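Local coordinates for putative cytoplasmic protein (PDB 4HFL) that is a type VI secretion effector of the Tae4 amidase family, probably cleaving amide bonds in the peptidoglycan peptides of rival bacteria and inhibited by the immunity protein Tai4, at residues G22-R27 and V142-G147; N26-V31 and S64-Y69. All coordinates share one frame; numbering follows the deposited sequence.

Contact 1 of 2, residues G22-R27 and V142-G147; sequences GAAWNR and VTLWNG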
loop_
_atom_site.group_PDB
_atom_site.type_symbol
_atom_site.label_atom_id
_atom_site.label_comp_id
_atom_site.label_asym_id
_atom_site.label_seq_id
_atom_site.Cartn_x
_atom_site.Cartn_y
_atom_site.Cartn_z
ATOM N N GLY A 22 -8.025 12.795 -1.765
ATOM C CA GLY A 22 -9.101 12.465 -2.684
ATOM C C GLY A 22 -8.601 11.657 -3.861
ATOM O O GLY A 22 -9.151 10.603 -4.171
ATOM N N ALA A 23 -7.550 12.148 -4.516
ATOM C CA ALA A 23 -6.965 11.471 -5.669
ATOM C C ALA A 23 -6.470 10.054 -5.345
ATOM O O ALA A 23 -6.695 9.102 -6.114
ATOM C CB ALA A 23 -5.849 12.306 -6.242
ATOM N N ALA A 24 -5.779 9.922 -4.219
ATOM C CA ALA A 24 -5.316 8.622 -3.775
ATOM C C ALA A 24 -6.520 7.696 -3.556
ATOM O O ALA A 24 -6.550 6.567 -4.043
ATOM C CB ALA A 24 -4.490 8.783 -2.495
ATOM N N TRP A 25 -7.539 8.196 -2.864
ATOM C CA TRP A 25 -8.731 7.397 -2.586
ATOM C C TRP A 25 -9.417 6.926 -3.868
ATOM O O TRP A 25 -9.894 5.774 -3.954
ATOM C CB TRP A 25 -9.714 8.192 -1.717
ATOM C CG TRP A 25 -10.834 7.334 -1.207
ATOM C CD1 TRP A 25 -12.056 7.128 -1.797
ATOM C CD2 TRP A 25 -10.830 6.545 -0.003
ATOM N NE1 TRP A 25 -12.808 6.261 -1.027
ATOM C CE2 TRP A 25 -12.077 5.895 0.076
ATOM C CE3 TRP A 25 -9.890 6.331 1.013
ATOM C CZ2 TRP A 25 -12.401 5.049 1.132
ATOM C CZ3 TRP A 25 -10.220 5.499 2.052
ATOM C CH2 TRP A 25 -11.462 4.870 2.107
ATOM N N ASN A 26 -9.463 7.822 -4.857
ATOM C CA ASN A 26 -10.078 7.535 -6.157
ATOM C C ASN A 26 -9.330 6.478 -6.971
ATOM O O ASN A 26 -9.939 5.515 -7.495
ATOM C CB ASN A 26 -10.221 8.828 -6.976
ATOM C CG ASN A 26 -11.237 9.791 -6.384
ATOM O OD1 ASN A 26 -12.044 9.415 -5.530
ATOM N ND2 ASN A 26 -11.217 11.042 -6.854
ATOM N N ARG A 27 -8.007 6.637 -7.079
ATOM C CA ARG A 27 -7.218 5.602 -7.766
ATOM C C ARG A 27 -7.327 4.231 -7.049
ATOM O O ARG A 27 -7.509 3.151 -7.683
ATOM C CB ARG A 27 -5.748 6.037 -7.929
ATOM C CG ARG A 27 -5.530 7.407 -8.608
ATOM C CD ARG A 27 -5.804 7.405 -10.145
ATOM N NE ARG A 27 -7.237 7.398 -10.441
ATOM C CZ ARG A 27 -8.034 8.452 -10.305
ATOM N NH1 ARG A 27 -7.540 9.612 -9.880
ATOM N NH2 ARG A 27 -9.332 8.343 -10.585
ATOM N N VAL A 142 -0.699 -2.339 3.479
ATOM C CA VAL A 142 -0.674 -0.903 3.263
ATOM C C VAL A 142 -2.006 -0.512 2.637
ATOM O O VAL A 142 -2.471 -1.170 1.703
ATOM C CB VAL A 142 0.474 -0.522 2.322
ATOM C CG1 VAL A 142 0.475 0.978 2.069
ATOM C CG2 VAL A 142 1.808 -0.975 2.897
ATOM N N THR A 143 -2.632 0.539 3.155
ATOM C CA THR A 143 -3.963 0.913 2.652
ATOM C C THR A 143 -4.206 2.392 2.920
ATOM O O THR A 143 -3.280 3.117 3.328
ATOM C CB THR A 143 -5.087 0.022 3.293
ATOM O OG1 THR A 143 -6.339 0.250 2.632
ATOM C CG2 THR A 143 -5.244 0.317 4.786
ATOM N N LEU A 144 -5.432 2.850 2.685
ATOM C CA LEU A 144 -5.795 4.234 2.999
ATOM C C LEU A 144 -6.811 4.217 4.126
ATOM O O LEU A 144 -7.607 3.281 4.221
ATOM C CB LEU A 144 -6.425 4.930 1.791
ATOM C CG LEU A 144 -5.588 4.949 0.509
ATOM C CD1 LEU A 144 -6.363 5.591 -0.625
ATOM C CD2 LEU A 144 -4.286 5.697 0.725
ATOM N N TRP A 145 -6.792 5.264 4.950
ATOM C CA TRP A 145 -7.680 5.404 6.106
ATOM C C TRP A 145 -8.361 6.767 6.018
ATOM O O TRP A 145 -7.688 7.768 5.803
ATOM C CB TRP A 145 -6.842 5.291 7.393
ATOM C CG TRP A 145 -7.484 5.849 8.633
ATOM C CD1 TRP A 145 -7.239 7.066 9.208
ATOM C CD2 TRP A 145 -8.462 5.202 9.461
ATOM N NE1 TRP A 145 -8.004 7.213 10.348
ATOM C CE2 TRP A 145 -8.761 6.085 10.524
ATOM C CE3 TRP A 145 -9.101 3.959 9.416
ATOM C CZ2 TRP A 145 -9.685 5.767 11.525
ATOM C CZ3 TRP A 145 -10.015 3.644 10.406
ATOM C CH2 TRP A 145 -10.309 4.549 11.440
ATOM N N ASN A 146 -9.683 6.814 6.162
ATOM C CA ASN A 146 -10.412 8.069 5.955
ATOM C C ASN A 146 -10.924 8.687 7.253
ATOM O O ASN A 146 -11.679 9.668 7.221
ATOM C CB ASN A 146 -11.581 7.884 4.959
ATOM C CG ASN A 146 -12.784 7.172 5.583
ATOM O OD1 ASN A 146 -12.689 6.582 6.665
ATOM N ND2 ASN A 146 -13.922 7.217 4.895
ATOM N N GLY A 147 -10.533 8.109 8.389
ATOM C CA GLY A 147 -10.997 8.607 9.677
ATOM C C GLY A 147 -12.007 7.668 10.304
ATOM O O GLY A 147 -12.353 7.815 11.484
#
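With CG of Trp25 anti to the backbone N (chi1 -170°), the indole extends from the helix so that its benzene end comes close to strand 142-145, while CG of Leu144, set anti to its carbonyl carbon (chi1 -56°), carries the isobutyl group back toward the helix. The two side chains slide past each other in opposite senses. Leu144 CB lies 3.8 Å from Trp25 CE3 on the benzene half of the indole, approaching obliquely, and Leu144 CD1 reaches the helix backbone, 3.6 Å from Trp25 CA. Leu144 CD1 also touches Ala24, 4.1 Å from Ala24 CB. Farther along, Asn146 CB sits 4.0 Å from Trp25 CZ3, its amide nearly parallel to the indole plane although the touching is done by CB. Asn146 OD1 accepts from the backbone N of Asn148 and of Ile149, which holds the amide in the turn after the strand. No hydrogen bond crosses between the segments; the contact is apolar and largely buried. The axes of helix 22-27 and strand 142-145 come within 9.6 Å, at 124° between their chain directions. Helix 21-30 thus packs against an outermost strand of the four-stranded antiparallel sheet, a helix-on-sheet layer consistent with the papain-like clan of this amidase.

Contact 2 of 2, residues N26-V31 and S64-Y69; sequences NRFKEV and SYVLNY
The end of helix 21-30 packs roughly antiparallel against helix 59-69; the axes of 26-30 and 64-69 approach to 8.8 Å at 139°, with Arg27 CA and Val66 CA only 5.4 Å from each other. Beside this close approach Val66 fits against the backbone: its CG2 lies 3.6 Å from Phe28 N and also touches Phe28 CB. Tyr65 has CG anti to the backbone N (chi1 170°), which carries the ring across to the last turn of helix 21-30. The edge atom Tyr65 CE2 approaches Arg27 O at 3.4 Å, near the ring plane, while Val31 CG1 makes a CH-pi contact over one face, 4.1 Å from the Tyr65 ring centroid. At the far end the phenol donates to Glu30; Tyr65 OH and Glu30 OE1 are modelled 2.3 Å apart, so short that the exact length is doubtful. The carboxylate is turned 62° from the ring. Arg27, its chain bent at chi2 and chi3, grips the same carboxylate side-on: NE goes to OE1 and NH2 to OE2, both in the guanidinium plane but from above that of the carboxylate. This salt bridge holds the Glu30 carboxylate within its own helix, and the phenol adds a contact from the other. Tyr69 OH is hydrogen-bonded to Asp87 OD2; Tyr69 touches the arginine chain by its CB alone, 3.7 Å from Arg27 CD.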
loop_
_atom_site.group_PDB
_atom_site.type_symbol
_atom_site.label_atom_id
_atom_site.label_comp_id
_atom_site.label_asym_id
_atom_site.label_seq_id
_atom_site.Cartn_x
_atom_site.Cartn_y
_atom_site.Cartn_z
ATOM N N ASN A 26 -9.463 7.822 -4.857
ATOM C CA ASN A 26 -10.078 7.535 -6.157
ATOM C C ASN A 26 -9.330 6.478 -6.971
ATOM O O ASN A 26 -9.939 5.515 -7.495
ATOM C CB ASN A 26 -10.221 8.828 -6.976
ATOM C CG ASN A 26 -11.237 9.791 -6.384
ATOM O OD1 ASN A 26 -12.044 9.415 -5.530
ATOM N ND2 ASN A 26 -11.217 11.042 -6.854
ATOM N N ARG A 27 -8.007 6.637 -7.079
ATOM C CA ARG A 27 -7.218 5.602 -7.766
ATOM C C ARG A 27 -7.327 4.231 -7.049
ATOM O O ARG A 27 -7.509 3.151 -7.683
ATOM C CB ARG A 27 -5.748 6.037 -7.929
ATOM C CG ARG A 27 -5.530 7.407 -8.608
ATOM C CD ARG A 27 -5.804 7.405 -10.145
ATOM N NE ARG A 27 -7.237 7.398 -10.441
ATOM C CZ ARG A 27 -8.034 8.452 -10.305
ATOM N NH1 ARG A 27 -7.540 9.612 -9.880
ATOM N NH2 ARG A 27 -9.332 8.343 -10.585
ATOM N N PHE A 28 -7.239 4.273 -5.720
ATOM C CA PHE A 28 -7.363 3.033 -4.951
ATOM C C PHE A 28 -8.704 2.362 -5.240
ATOM O O PHE A 28 -8.765 1.148 -5.476
ATOM C CB PHE A 28 -7.202 3.260 -3.448
ATOM C CG PHE A 28 -6.956 1.977 -2.665
ATOM C CD1 PHE A 28 -5.699 1.685 -2.162
ATOM C CD2 PHE A 28 -7.987 1.062 -2.449
ATOM C CE1 PHE A 28 -5.465 0.503 -1.441
ATOM C CE2 PHE A 28 -7.764 -0.117 -1.732
ATOM C CZ PHE A 28 -6.509 -0.389 -1.226
ATOM N N LYS A 29 -9.776 3.149 -5.214
ATOM C CA LYS A 29 -11.091 2.626 -5.552
ATOM C C LYS A 29 -11.005 1.923 -6.887
ATOM O O LYS A 29 -11.518 0.808 -7.026
ATOM C CB LYS A 29 -12.152 3.738 -5.600
ATOM C CG LYS A 29 -12.808 4.033 -4.245
ATOM C CD LYS A 29 -14.164 4.732 -4.413
ATOM C CE LYS A 29 -15.052 4.525 -3.184
ATOM N NZ LYS A 29 -16.370 5.223 -3.300
ATOM N N GLU A 30 -10.327 2.551 -7.854
ATOM C CA GLU A 30 -10.154 1.892 -9.158
ATOM C C GLU A 30 -9.501 0.511 -9.054
ATOM O O GLU A 30 -9.850 -0.395 -9.820
ATOM C CB GLU A 30 -9.369 2.769 -10.136
ATOM C CG GLU A 30 -10.136 3.989 -10.644
ATOM C CD GLU A 30 -9.221 5.026 -11.266
ATOM O OE1 GLU A 30 -7.988 4.817 -11.281
ATOM O OE2 GLU A 30 -9.732 6.055 -11.743
ATOM N N VAL A 31 -8.557 0.327 -8.130
ATOM C CA VAL A 31 -8.026 -1.059 -7.990
ATOM C C VAL A 31 -8.456 -1.910 -6.766
ATOM O O VAL A 31 -7.771 -2.876 -6.411
ATOM C CB VAL A 31 -6.481 -1.124 -8.135
ATOM C CG1 VAL A 31 -6.074 -0.834 -9.555
ATOM C CG2 VAL A 31 -5.815 -0.141 -7.178
ATOM N N SER A 64 1.227 0.670 -5.648
ATOM C CA SER A 64 2.076 1.126 -6.751
ATOM C C SER A 64 1.241 1.867 -7.775
ATOM O O SER A 64 1.674 2.901 -8.302
ATOM C CB SER A 64 2.785 -0.063 -7.416
ATOM O OG SER A 64 3.688 -0.682 -6.508
ATOM N N TYR A 65 0.045 1.349 -8.070
ATOM C CA TYR A 65 -0.852 2.028 -9.022
ATOM C C TYR A 65 -1.257 3.408 -8.476
ATOM O O TYR A 65 -1.204 4.432 -9.193
ATOM C CB TYR A 65 -2.086 1.159 -9.325
ATOM C CG TYR A 65 -3.178 1.865 -10.112
ATOM C CD1 TYR A 65 -3.147 1.901 -11.499
ATOM C CD2 TYR A 65 -4.245 2.486 -9.469
ATOM C CE1 TYR A 65 -4.133 2.541 -12.224
ATOM C CE2 TYR A 65 -5.242 3.144 -10.193
ATOM C CZ TYR A 65 -5.180 3.164 -11.569
ATOM O OH TYR A 65 -6.166 3.806 -12.306
ATOM N N VAL A 66 -1.645 3.439 -7.197
ATOM C CA VAL A 66 -2.020 4.706 -6.556
ATOM C C VAL A 66 -0.894 5.728 -6.645
ATOM O O VAL A 66 -1.111 6.865 -7.081
ATOM C CB VAL A 66 -2.426 4.496 -5.067
ATOM C CG1 VAL A 66 -2.516 5.828 -4.326
ATOM C CG2 VAL A 66 -3.754 3.745 -4.990
ATOM N N LEU A 67 0.303 5.332 -6.222
ATOM C CA LEU A 67 1.442 6.252 -6.247
ATOM C C LEU A 67 1.771 6.699 -7.669
ATOM O O LEU A 67 2.023 7.872 -7.895
ATOM C CB LEU A 67 2.668 5.621 -5.606
ATOM C CG LEU A 67 2.556 5.361 -4.099
ATOM C CD1 LEU A 67 3.765 4.607 -3.605
ATOM C CD2 LEU A 67 2.430 6.669 -3.365
ATOM N N ASN A 68 1.746 5.772 -8.625
ATOM C CA ASN A 68 2.084 6.088 -10.015
ATOM C C ASN A 68 1.147 7.111 -10.585
ATOM O O ASN A 68 1.570 8.017 -11.314
ATOM C CB ASN A 68 2.029 4.825 -10.903
ATOM C CG ASN A 68 3.324 4.023 -10.872
ATOM O OD1 ASN A 68 4.424 4.591 -10.797
ATOM N ND2 ASN A 68 3.201 2.691 -10.929
ATOM N N TYR A 69 -0.139 6.967 -10.282
ATOM C CA TYR A 69 -1.100 7.870 -10.914
ATOM C C TYR A 69 -1.399 9.130 -10.104
ATOM O O TYR A 69 -2.136 10.011 -10.555
ATOM C CB TYR A 69 -2.348 7.104 -11.355
ATOM C CG TYR A 69 -2.066 6.294 -12.601
ATOM C CD1 TYR A 69 -2.325 6.808 -13.859
ATOM C CD2 TYR A 69 -1.499 5.030 -12.517
ATOM C CE1 TYR A 69 -2.048 6.070 -15.011
ATOM C CE2 TYR A 69 -1.223 4.286 -13.653
ATOM C CZ TYR A 69 -1.498 4.812 -14.896
ATOM O OH TYR A 69 -1.212 4.064 -16.019
#

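Contacts 1 and 2 both start from helix 21-30, whose residues Asn26 and Arg27 fall within the segments of both, and their centres lie 9 Å apart. Along the chain this helix comes first, helix 59-69 follows, and strand 138-145 comes much later. The first helix therefore packs against two elements distant in sequence, a helix on one flank and the edge strand 138-145 on another. The two interfaces merge through packing: Leu144 CD1 meets Phe28 CB at 3.8 Å, and Ala24 CA meets Val66 CG1 at 4.0 Å. An N-terminal helix thus joins the helical part of this amidase to its sheet through packing that runs from Leu144 by Phe28 and Ala24 to Val66.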